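Local coordinates for protein tyrosyl-tRNA synthetase (Aeropyrum pernix, PDB 2CYA) that probably attaches L-tyrosine to tRNA(Tyr), first activating it with ATP as tyrosyl-adenylate and then passing it to the acceptor end of the tRNA, at residues A[98-103]-A[342-347]; A[88-93]-A[355-360]; A[38-43]-A[53-58]. All coordinates share one frame; numbering follows the deposited sequence.

Interaction 1: residues A[98-103]-A[342-347]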
loop_
_atom_site.group_PDB
_atom_site.type_symbol
_atom_site.label_atom_id
_atom_site.label_comp_id
_atom_site.label_asym_id
_atom_site.label_seq_id
_atom_site.Cartn_x
_atom_site.Cartn_y
_atom_site.Cartn_z
ATOM N N VAL A 98 -18.384 16.571 12.386
ATOM C CA VAL A 98 -18.113 17.418 11.237
ATOM C C VAL A 98 -19.372 17.542 10.366
ATOM O O VAL A 98 -19.688 18.639 9.901
ATOM C CB VAL A 98 -16.910 16.855 10.417
ATOM C CG1 VAL A 98 -16.860 17.469 9.005
ATOM C CG2 VAL A 98 -15.598 17.160 11.186
ATOM N N ARG A 99 -20.104 16.444 10.148
ATOM C CA ARG A 99 -21.311 16.546 9.325
ATOM C C ARG A 99 -22.322 17.505 9.942
ATOM O O ARG A 99 -22.963 18.287 9.233
ATOM C CB ARG A 99 -21.998 15.191 9.132
ATOM C CG ARG A 99 -21.341 14.308 8.111
ATOM C CD ARG A 99 -22.118 13.020 7.884
ATOM N NE ARG A 99 -21.246 11.872 8.125
ATOM C CZ ARG A 99 -21.436 10.960 9.076
ATOM N NH1 ARG A 99 -22.486 11.037 9.890
ATOM N NH2 ARG A 99 -20.547 9.992 9.244
ATOM N N ARG A 100 -22.462 17.428 11.261
ATOM C CA ARG A 100 -23.407 18.280 11.969
ATOM C C ARG A 100 -22.958 19.725 11.922
ATOM O O ARG A 100 -23.776 20.631 11.783
ATOM C CB ARG A 100 -23.549 17.829 13.427
ATOM C CG ARG A 100 -24.506 18.674 14.266
ATOM C CD ARG A 100 -25.887 18.754 13.646
ATOM N NE ARG A 100 -26.441 17.428 13.397
ATOM C CZ ARG A 100 -26.799 16.580 14.352
ATOM N NH1 ARG A 100 -26.666 16.927 15.627
ATOM N NH2 ARG A 100 -27.266 15.377 14.033
ATOM N N VAL A 101 -21.655 19.935 12.049
ATOM C CA VAL A 101 -21.101 21.277 12.010
ATOM C C VAL A 101 -21.326 21.882 10.629
ATOM O O VAL A 101 -21.710 23.049 10.514
ATOM C CB VAL A 101 -19.587 21.268 12.294
ATOM C CG1 VAL A 101 -18.984 22.635 11.930
ATOM C CG2 VAL A 101 -19.323 20.937 13.783
ATOM N N MET A 102 -21.083 21.098 9.579
ATOM C CA MET A 102 -21.256 21.606 8.226
ATOM C C MET A 102 -22.689 22.058 7.964
ATOM O O MET A 102 -22.908 23.102 7.363
ATOM C CB MET A 102 -20.835 20.560 7.185
ATOM C CG MET A 102 -19.327 20.375 7.110
ATOM S SD MET A 102 -18.841 19.056 5.992
ATOM C CE MET A 102 -19.149 19.828 4.343
ATOM N N GLU A 103 -23.649 21.262 8.415
ATOM C CA GLU A 103 -25.057 21.573 8.242
ATOM C C GLU A 103 -25.396 22.857 8.991
ATOM O O GLU A 103 -25.936 23.806 8.416
ATOM C CB GLU A 103 -25.906 20.413 8.776
ATOM C CG GLU A 103 -27.382 20.746 8.994
ATOM C CD GLU A 103 -28.222 19.511 9.325
ATOM O OE1 GLU A 103 -28.927 19.020 8.430
ATOM O OE2 GLU A 103 -28.168 19.024 10.473
ATOM N N ARG A 342 -22.297 25.476 17.837
ATOM C CA ARG A 342 -22.114 24.900 19.155
ATOM C C ARG A 342 -23.432 24.292 19.638
ATOM O O ARG A 342 -23.456 23.196 20.212
ATOM C CB ARG A 342 -21.657 25.990 20.122
ATOM C CG ARG A 342 -21.327 25.502 21.527
ATOM C CD ARG A 342 -20.746 26.649 22.331
ATOM N NE ARG A 342 -21.671 27.773 22.337
ATOM C CZ ARG A 342 -21.323 29.050 22.429
ATOM N NH1 ARG A 342 -20.043 29.414 22.526
ATOM N NH2 ARG A 342 -22.271 29.965 22.402
ATOM N N GLY A 343 -24.531 25.000 19.391
ATOM C CA GLY A 343 -25.837 24.512 19.799
ATOM C C GLY A 343 -26.248 23.205 19.137
ATOM O O GLY A 343 -26.726 22.287 19.810
ATOM N N ALA A 344 -26.065 23.116 17.822
ATOM C CA ALA A 344 -26.415 21.905 17.082
ATOM C C ALA A 344 -25.617 20.702 17.565
ATOM O O ALA A 344 -26.097 19.574 17.529
ATOM C CB ALA A 344 -26.175 22.114 15.589
ATOM N N VAL A 345 -24.392 20.935 18.007
ATOM C CA VAL A 345 -23.554 19.850 18.492
ATOM C C VAL A 345 -23.865 19.476 19.940
ATOM O O VAL A 345 -24.156 18.317 20.237
ATOM C CB VAL A 345 -22.068 20.224 18.413
ATOM C CG1 VAL A 345 -21.208 19.112 19.035
ATOM C CG2 VAL A 345 -21.682 20.468 16.957
ATOM N N LEU A 346 -23.812 20.452 20.841
ATOM C CA LEU A 346 -24.054 20.174 22.249
ATOM C C LEU A 346 -25.505 19.841 22.555
ATOM O O LEU A 346 -25.778 19.129 23.512
ATOM C CB LEU A 346 -23.600 21.354 23.122
ATOM C CG LEU A 346 -22.121 21.751 23.026
ATOM C CD1 LEU A 346 -21.827 22.856 24.028
ATOM C CD2 LEU A 346 -21.226 20.542 23.319
ATOM N N GLY A 347 -26.425 20.361 21.748
ATOM C CA GLY A 347 -27.838 20.103 21.965
ATOM C C GLY A 347 -28.305 18.728 21.509
ATOM O O GLY A 347 -29.490 18.420 21.585
#

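Interaction 2: residues A[88-93]-A[355-360]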
loop_
_atom_site.group_PDB
_atom_site.type_symbol
_atom_site.label_atom_id
_atom_site.label_comp_id
_atom_site.label_asym_id
_atom_site.label_seq_id
_atom_site.Cartn_x
_atom_site.Cartn_y
_atom_site.Cartn_z
ATOM N N MET A 88 -10.327 4.013 15.906
ATOM C CA MET A 88 -11.263 4.196 14.808
ATOM C C MET A 88 -12.663 4.668 15.202
ATOM O O MET A 88 -13.330 5.346 14.408
ATOM C CB MET A 88 -11.349 2.907 13.977
ATOM C CG MET A 88 -10.055 2.569 13.218
ATOM S SD MET A 88 -9.488 3.920 12.112
ATOM C CE MET A 88 -10.687 3.759 10.799
ATOM N N ASP A 89 -13.117 4.310 16.405
ATOM C CA ASP A 89 -14.441 4.727 16.872
ATOM C C ASP A 89 -14.480 6.236 17.121
ATOM O O ASP A 89 -15.477 6.905 16.846
ATOM C CB ASP A 89 -14.807 4.025 18.180
ATOM C CG ASP A 89 -14.891 2.523 18.038
ATOM O OD1 ASP A 89 -15.709 2.048 17.224
ATOM O OD2 ASP A 89 -14.133 1.822 18.748
ATOM N N LEU A 90 -13.397 6.750 17.682
ATOM C CA LEU A 90 -13.277 8.163 17.986
ATOM C C LEU A 90 -13.107 8.962 16.694
ATOM O O LEU A 90 -13.583 10.094 16.572
ATOM C CB LEU A 90 -12.076 8.375 18.905
ATOM C CG LEU A 90 -12.326 8.494 20.411
ATOM C CD1 LEU A 90 -13.460 7.589 20.883
ATOM C CD2 LEU A 90 -11.027 8.177 21.121
ATOM N N ILE A 91 -12.430 8.362 15.725
ATOM C CA ILE A 91 -12.224 9.029 14.450
ATOM C C ILE A 91 -13.568 9.148 13.734
ATOM O O ILE A 91 -13.873 10.187 13.151
ATOM C CB ILE A 91 -11.232 8.255 13.573
ATOM C CG1 ILE A 91 -9.845 8.324 14.205
ATOM C CG2 ILE A 91 -11.236 8.815 12.139
ATOM C CD1 ILE A 91 -8.776 7.553 13.431
ATOM N N ARG A 92 -14.370 8.090 13.800
ATOM C CA ARG A 92 -15.686 8.083 13.173
ATOM C C ARG A 92 -16.573 9.109 13.859
ATOM O O ARG A 92 -17.361 9.794 13.210
ATOM C CB ARG A 92 -16.348 6.708 13.306
ATOM C CG ARG A 92 -16.783 6.092 11.973
ATOM C CD ARG A 92 -15.891 4.924 11.582
ATOM N NE ARG A 92 -15.841 3.930 12.659
ATOM C CZ ARG A 92 -15.107 2.817 12.634
ATOM N NH1 ARG A 92 -14.349 2.540 11.575
ATOM N NH2 ARG A 92 -15.132 1.991 13.677
ATOM N N ALA A 93 -16.433 9.195 15.179
ATOM C CA ALA A 93 -17.219 10.122 15.973
ATOM C C ALA A 93 -16.881 11.547 15.578
ATOM O O ALA A 93 -17.765 12.382 15.498
ATOM C CB ALA A 93 -16.952 9.906 17.449
ATOM N N LEU A 355 -18.609 13.761 21.632
ATOM C CA LEU A 355 -17.694 14.872 21.857
ATOM C C LEU A 355 -16.853 14.629 23.106
ATOM O O LEU A 355 -15.660 14.926 23.135
ATOM C CB LEU A 355 -18.470 16.183 22.018
ATOM C CG LEU A 355 -17.617 17.408 22.357
ATOM C CD1 LEU A 355 -16.634 17.690 21.213
ATOM C CD2 LEU A 355 -18.525 18.603 22.602
ATOM N N GLU A 356 -17.484 14.085 24.137
ATOM C CA GLU A 356 -16.790 13.824 25.393
ATOM C C GLU A 356 -15.834 12.630 25.263
ATOM O O GLU A 356 -14.720 12.659 25.784
ATOM C CB GLU A 356 -17.835 13.650 26.516
ATOM C CG GLU A 356 -18.805 14.862 26.545
ATOM C CD GLU A 356 -19.779 14.896 27.716
ATOM O OE1 GLU A 356 -20.496 13.897 27.942
ATOM O OE2 GLU A 356 -19.836 15.951 28.395
ATOM N N ALA A 357 -16.242 11.593 24.548
ATOM C CA ALA A 357 -15.342 10.458 24.356
ATOM C C ALA A 357 -14.101 10.997 23.648
ATOM O O ALA A 357 -12.969 10.724 24.060
ATOM C CB ALA A 357 -16.012 9.374 23.507
ATOM N N ILE A 358 -14.310 11.792 22.599
ATOM C CA ILE A 358 -13.192 12.362 21.854
ATOM C C ILE A 358 -12.261 13.198 22.729
ATOM O O ILE A 358 -11.039 13.078 22.641
ATOM C CB ILE A 358 -13.670 13.262 20.690
ATOM C CG1 ILE A 358 -14.392 12.425 19.637
ATOM C CG2 ILE A 358 -12.475 13.984 20.067
ATOM C CD1 ILE A 358 -14.863 13.228 18.460
ATOM N N GLU A 359 -12.830 14.061 23.560
ATOM C CA GLU A 359 -11.999 14.901 24.409
ATOM C C GLU A 359 -11.349 14.055 25.506
ATOM O O GLU A 359 -10.472 14.523 26.231
ATOM C CB GLU A 359 -12.835 16.048 24.997
ATOM C CG GLU A 359 -13.492 16.929 23.930
ATOM C CD GLU A 359 -14.293 18.097 24.509
ATOM O OE1 GLU A 359 -14.993 17.910 25.529
ATOM O OE2 GLU A 359 -14.238 19.205 23.926
ATOM N N GLY A 360 -11.774 12.798 25.607
ATOM C CA GLY A 360 -11.199 11.900 26.595
ATOM C C GLY A 360 -9.758 11.550 26.241
ATOM O O GLY A 360 -8.850 11.725 27.062
#

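Interaction 3: residues A[38-43]-A[53-58]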
loop_
_atom_site.group_PDB
_atom_site.type_symbol
_atom_site.label_atom_id
_atom_site.label_comp_id
_atom_site.label_asym_id
_atom_site.label_seq_id
_atom_site.Cartn_x
_atom_site.Cartn_y
_atom_site.Cartn_z
ATOM N N GLY A 38 -16.223 16.666 -7.772
ATOM C CA GLY A 38 -15.146 17.134 -6.927
ATOM C C GLY A 38 -15.315 16.599 -5.525
ATOM O O GLY A 38 -16.353 16.024 -5.188
ATOM N N TYR A 39 -14.289 16.767 -4.707
ATOM C CA TYR A 39 -14.377 16.333 -3.324
ATOM C C TYR A 39 -13.369 17.091 -2.501
ATOM O O TYR A 39 -12.608 17.909 -3.029
ATOM C CB TYR A 39 -14.065 14.821 -3.194
ATOM C CG TYR A 39 -12.602 14.476 -2.855
ATOM C CD1 TYR A 39 -12.305 13.418 -1.984
ATOM C CD2 TYR A 39 -11.533 15.202 -3.385
ATOM C CE1 TYR A 39 -10.995 13.093 -1.650
ATOM C CE2 TYR A 39 -10.205 14.888 -3.055
ATOM C CZ TYR A 39 -9.942 13.832 -2.181
ATOM O OH TYR A 39 -8.644 13.533 -1.790
ATOM N N ILE A 40 -13.420 16.832 -1.198
ATOM C CA ILE A 40 -12.421 17.304 -0.255
ATOM C C ILE A 40 -12.260 16.065 0.631
ATOM O O ILE A 40 -13.240 15.346 0.915
ATOM C CB ILE A 40 -12.816 18.517 0.635
ATOM C CG1 ILE A 40 -11.587 18.897 1.479
ATOM C CG2 ILE A 40 -14.015 18.204 1.512
ATOM C CD1 ILE A 40 -11.745 20.148 2.407
ATOM N N GLY A 41 -11.018 15.775 0.989
ATOM C CA GLY A 41 -10.739 14.652 1.849
ATOM C C GLY A 41 -10.084 15.264 3.064
ATOM O O GLY A 41 -9.177 16.094 2.936
ATOM N N TYR A 42 -10.522 14.866 4.244
ATOM C CA TYR A 42 -9.943 15.417 5.453
ATOM C C TYR A 42 -9.853 14.338 6.514
ATOM O O TYR A 42 -10.661 13.410 6.534
ATOM C CB TYR A 42 -10.819 16.566 5.964
ATOM C CG TYR A 42 -12.031 16.088 6.720
ATOM C CD1 TYR A 42 -12.015 16.006 8.112
ATOM C CD2 TYR A 42 -13.174 15.633 6.040
ATOM C CE1 TYR A 42 -13.111 15.475 8.820
ATOM C CE2 TYR A 42 -14.274 15.102 6.738
ATOM C CZ TYR A 42 -14.228 15.030 8.126
ATOM O OH TYR A 42 -15.304 14.524 8.830
ATOM N N GLU A 43 -8.880 14.477 7.408
ATOM C CA GLU A 43 -8.710 13.529 8.496
ATOM C C GLU A 43 -9.605 13.937 9.671
ATOM O O GLU A 43 -9.498 15.061 10.170
ATOM C CB GLU A 43 -7.248 13.516 8.989
ATOM C CG GLU A 43 -6.210 12.918 8.036
ATOM C CD GLU A 43 -4.782 13.082 8.566
ATOM O OE1 GLU A 43 -4.561 12.957 9.787
ATOM O OE2 GLU A 43 -3.869 13.336 7.763
ATOM N N LEU A 53 -13.849 25.699 8.978
ATOM C CA LEU A 53 -15.005 26.399 8.411
ATOM C C LEU A 53 -14.642 26.953 7.028
ATOM O O LEU A 53 -15.480 26.986 6.122
ATOM C CB LEU A 53 -15.475 27.528 9.347
ATOM C CG LEU A 53 -16.199 27.159 10.663
ATOM C CD1 LEU A 53 -16.496 28.421 11.467
ATOM C CD2 LEU A 53 -17.515 26.415 10.359
ATOM N N VAL A 54 -13.387 27.362 6.855
ATOM C CA VAL A 54 -12.937 27.888 5.571
ATOM C C VAL A 54 -13.176 26.880 4.448
ATOM O O VAL A 54 -13.710 27.242 3.392
ATOM C CB VAL A 54 -11.425 28.242 5.572
ATOM C CG1 VAL A 54 -11.022 28.742 4.187
ATOM C CG2 VAL A 54 -11.121 29.299 6.629
ATOM N N TRP A 55 -12.791 25.615 4.637
ATOM C CA TRP A 55 -13.047 24.679 3.550
ATOM C C TRP A 55 -14.524 24.257 3.496
ATOM O O TRP A 55 -15.033 23.907 2.434
ATOM C CB TRP A 55 -12.108 23.465 3.609
ATOM C CG TRP A 55 -12.179 22.573 4.817
ATOM C CD1 TRP A 55 -11.264 22.493 5.835
ATOM C CD2 TRP A 55 -13.151 21.547 5.067
ATOM N NE1 TRP A 55 -11.603 21.468 6.698
ATOM C CE2 TRP A 55 -12.756 20.872 6.248
ATOM C CE3 TRP A 55 -14.315 21.127 4.398
ATOM C CZ2 TRP A 55 -13.482 19.800 6.779
ATOM C CZ3 TRP A 55 -15.036 20.061 4.920
ATOM C CH2 TRP A 55 -14.612 19.405 6.108
ATOM N N MET A 56 -15.234 24.336 4.625
ATOM C CA MET A 56 -16.650 23.980 4.606
ATOM C C MET A 56 -17.413 25.013 3.754
ATOM O O MET A 56 -18.283 24.662 2.973
ATOM C CB MET A 56 -17.214 23.925 6.030
ATOM C CG MET A 56 -16.680 22.755 6.862
ATOM S SD MET A 56 -17.227 22.838 8.588
ATOM C CE MET A 56 -16.480 21.310 9.292
ATOM N N TYR A 57 -17.062 26.286 3.894
ATOM C CA TYR A 57 -17.716 27.339 3.114
ATOM C C TYR A 57 -17.397 27.155 1.632
ATOM O O TYR A 57 -18.226 27.452 0.763
ATOM C CB TYR A 57 -17.242 28.729 3.572
ATOM C CG TYR A 57 -17.667 29.096 4.986
ATOM C CD1 TYR A 57 -18.894 28.655 5.511
ATOM C CD2 TYR A 57 -16.878 29.929 5.775
ATOM C CE1 TYR A 57 -19.314 29.036 6.772
ATOM C CE2 TYR A 57 -17.294 30.324 7.044
ATOM C CZ TYR A 57 -18.515 29.876 7.539
ATOM O OH TYR A 57 -18.932 30.288 8.793
ATOM N N LYS A 58 -16.190 26.668 1.348
ATOM C CA LYS A 58 -15.781 26.447 -0.026
ATOM C C LYS A 58 -16.591 25.280 -0.597
ATOM O O LYS A 58 -16.965 25.297 -1.768
ATOM C CB LYS A 58 -14.275 26.188 -0.097
ATOM C CG LYS A 58 -13.676 26.199 -1.496
ATOM C CD LYS A 58 -14.182 27.363 -2.376
ATOM C CE LYS A 58 -13.916 28.733 -1.765
ATOM N NZ LYS A 58 -14.456 29.804 -2.670
#

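Interaction 1: residues A[98-103]-A[342-347]
This is a near-antiparallel helix-helix contact in which Arg-100 and Val-101, on a helix of the Rossmann-type catalytic core, meet Ala-344 and Val-345 in the last turn of helix 323-346. The two short axes approach to 9.0 Å at 145° between their directions. Backbones come nearest at Arg-100 and Val-345, whose CA atoms are 6.7 Å apart.

Arg-100 makes the largest share of the contact. Its CG stands anti to the backbone N (chi1 179°), which sends the chain across the gap. Two bends at chi2 and chi3, each 55°, then fold it alongside the end of the other helix. The methylenes rest on Ala-344, with CD of Arg-100 3.9 Å from CB of Ala-344. The guanidinium meets the Ala-344 carbonyl with its edge, the oxygen lying in its plane. The bond from Arg-100 NH1 to Ala-344 O is weak, at 3.3 Å. NH1 also forms a salt bridge with Asp-348, just beyond the helix end. A positive charge here probably suits the C-terminal end of the helix dipole. A long salt bridge joins Arg-100 NE to Glu-103 OE2 at 3.8 Å, one turn apart on the same helix. With an alanine in place of Arg-100, Asp-348 is likely to lose a charged mate and the Ala-344 methyl its methylene cover.

Deeper in, two valines touch by one methyl each: CG2 of Val-101 is 4.0 Å from CG2 of Val-345. Their side chains cross obliquely.

Met-351 of helix 349-360 packs on both Arg-100 and Val-345. Val-250 and Val-251, in a loop, touch Val-101 and Val-345 respectively. On the core side, Met-56 of helix 51-64 packs on Val-101, and Phe-114 of strand 113-116 packs on Arg-99 and Met-102.

Interaction 2: residues A[88-93]-A[355-360]
Ile-358 reaches across to helix 88-104 with its longer branch, while Leu-90 leans the opposite way onto Ala-357. The CG1 branch of Ile-358 is fully extended (chi2 -179°), and this carries CD1 to the backbone of the other helix. There CD1 of Ile-358 lies 3.9 Å from Leu-90 O and 4.1 Å from CB of Ala-93. It thus touches both Leu-90 and Ala-93, about one turn apart. Leu-90 answers with CD1, which stands 4.1 Å from CB of Ala-357 on the exposed side of the contact. No hydrogen bond crosses; the contact is apolar.

The pair joins the first turns of helix 88-104, part of the catalytic core, to helix 349-360 at the C terminus. The short axes come to 9.4 Å, with 129° between their directions. The CA atoms of Leu-90 and Ile-358 are 5.7 Å apart; small Ala-93 and Ala-357 probably help this approach. Ile-358 also packs on Ala-94 and Ile-97 of helix 88-104. The nearest side-chain atoms of Ile-358 and Lys-241 are about 7 Å apart; Lys-241, in the KMSKS region, is inferred to bind ATP. On the other side of helix 88-104, Ile-91 packs on Thr-75 and Ala-78 of helix 75-80.

Interaction 3: residues A[38-43]-A[53-58]
Trp-55 packs on Ile-40 and Tyr-42 in a buried, apolar strand-to-helix contact close to the centre of the chain. Ile-40 and Tyr-42 are alternate residues of strand 37-42, and both point toward the helix. The CD1 methyl of Ile-40 lies close against the indole, 3.3 Å from CD2 of Trp-55 and 3.4 Å from CE3 of Trp-55. CG2 of Ile-40 adds a looser touch, 4.0 Å from CZ3 of Trp-55. The two side chains cross at about a right angle.

This is the first half of a beta-alpha-beta unit in the Rossmann-type core: strand 37-42, helix 51-64, strand 68-73. The connection into the helix carries the HIGH-like signature of class I synthetases, including His-49; this residue and Trp-52, at the helix start, are inferred to bind ATP. Tyr-39, on the same strand, is a predicted L-tyrosine contact.

Farther along the strand, Trp-55 CZ2 sits over one face of the Tyr-42 ring, offset toward its rim and 4.0 Å from CG of Tyr-42. The ring of Tyr-42 and the six-membered ring of Trp-55 are inclined at 33°, with centroids 5.3 Å apart. The pair meets obliquely. The CG of Trp-55 lies between its backbone N and carbonyl carbon (chi1 62°), which turns the indole toward the strand.

Trp-52 meets the Trp-55 ring as well, and a bound sulfate, probably from the crystallisation liquor, comes within about 3 Å of the Trp-55 side chain at the nearest atoms. Phe-69 and Val-71 of the neighbouring strand 68-73 pack on Ile-40.

Overall arrangement
From the N terminus, interaction 3 comes first. It closes a short loop between strand 37-42 and helix 51-64, before the other two open. Helix 88-104 then supplies the first side of interaction 2, at 88-93, and of interaction 1, at 98-103. The chain returns much later: helix 323-346 closes interaction 1 and helix 349-360 closes interaction 2, so interaction 1 is nested inside interaction 2. These two touch through Leu-346 and Leu-355. Interaction 1 also touches interaction 3, where Val-98 meets Tyr-42 and Met-56 meets Met-102. Interactions 2 and 3 do not touch. Helix 88-104 thus lies between the core sheet and the C-terminal helices.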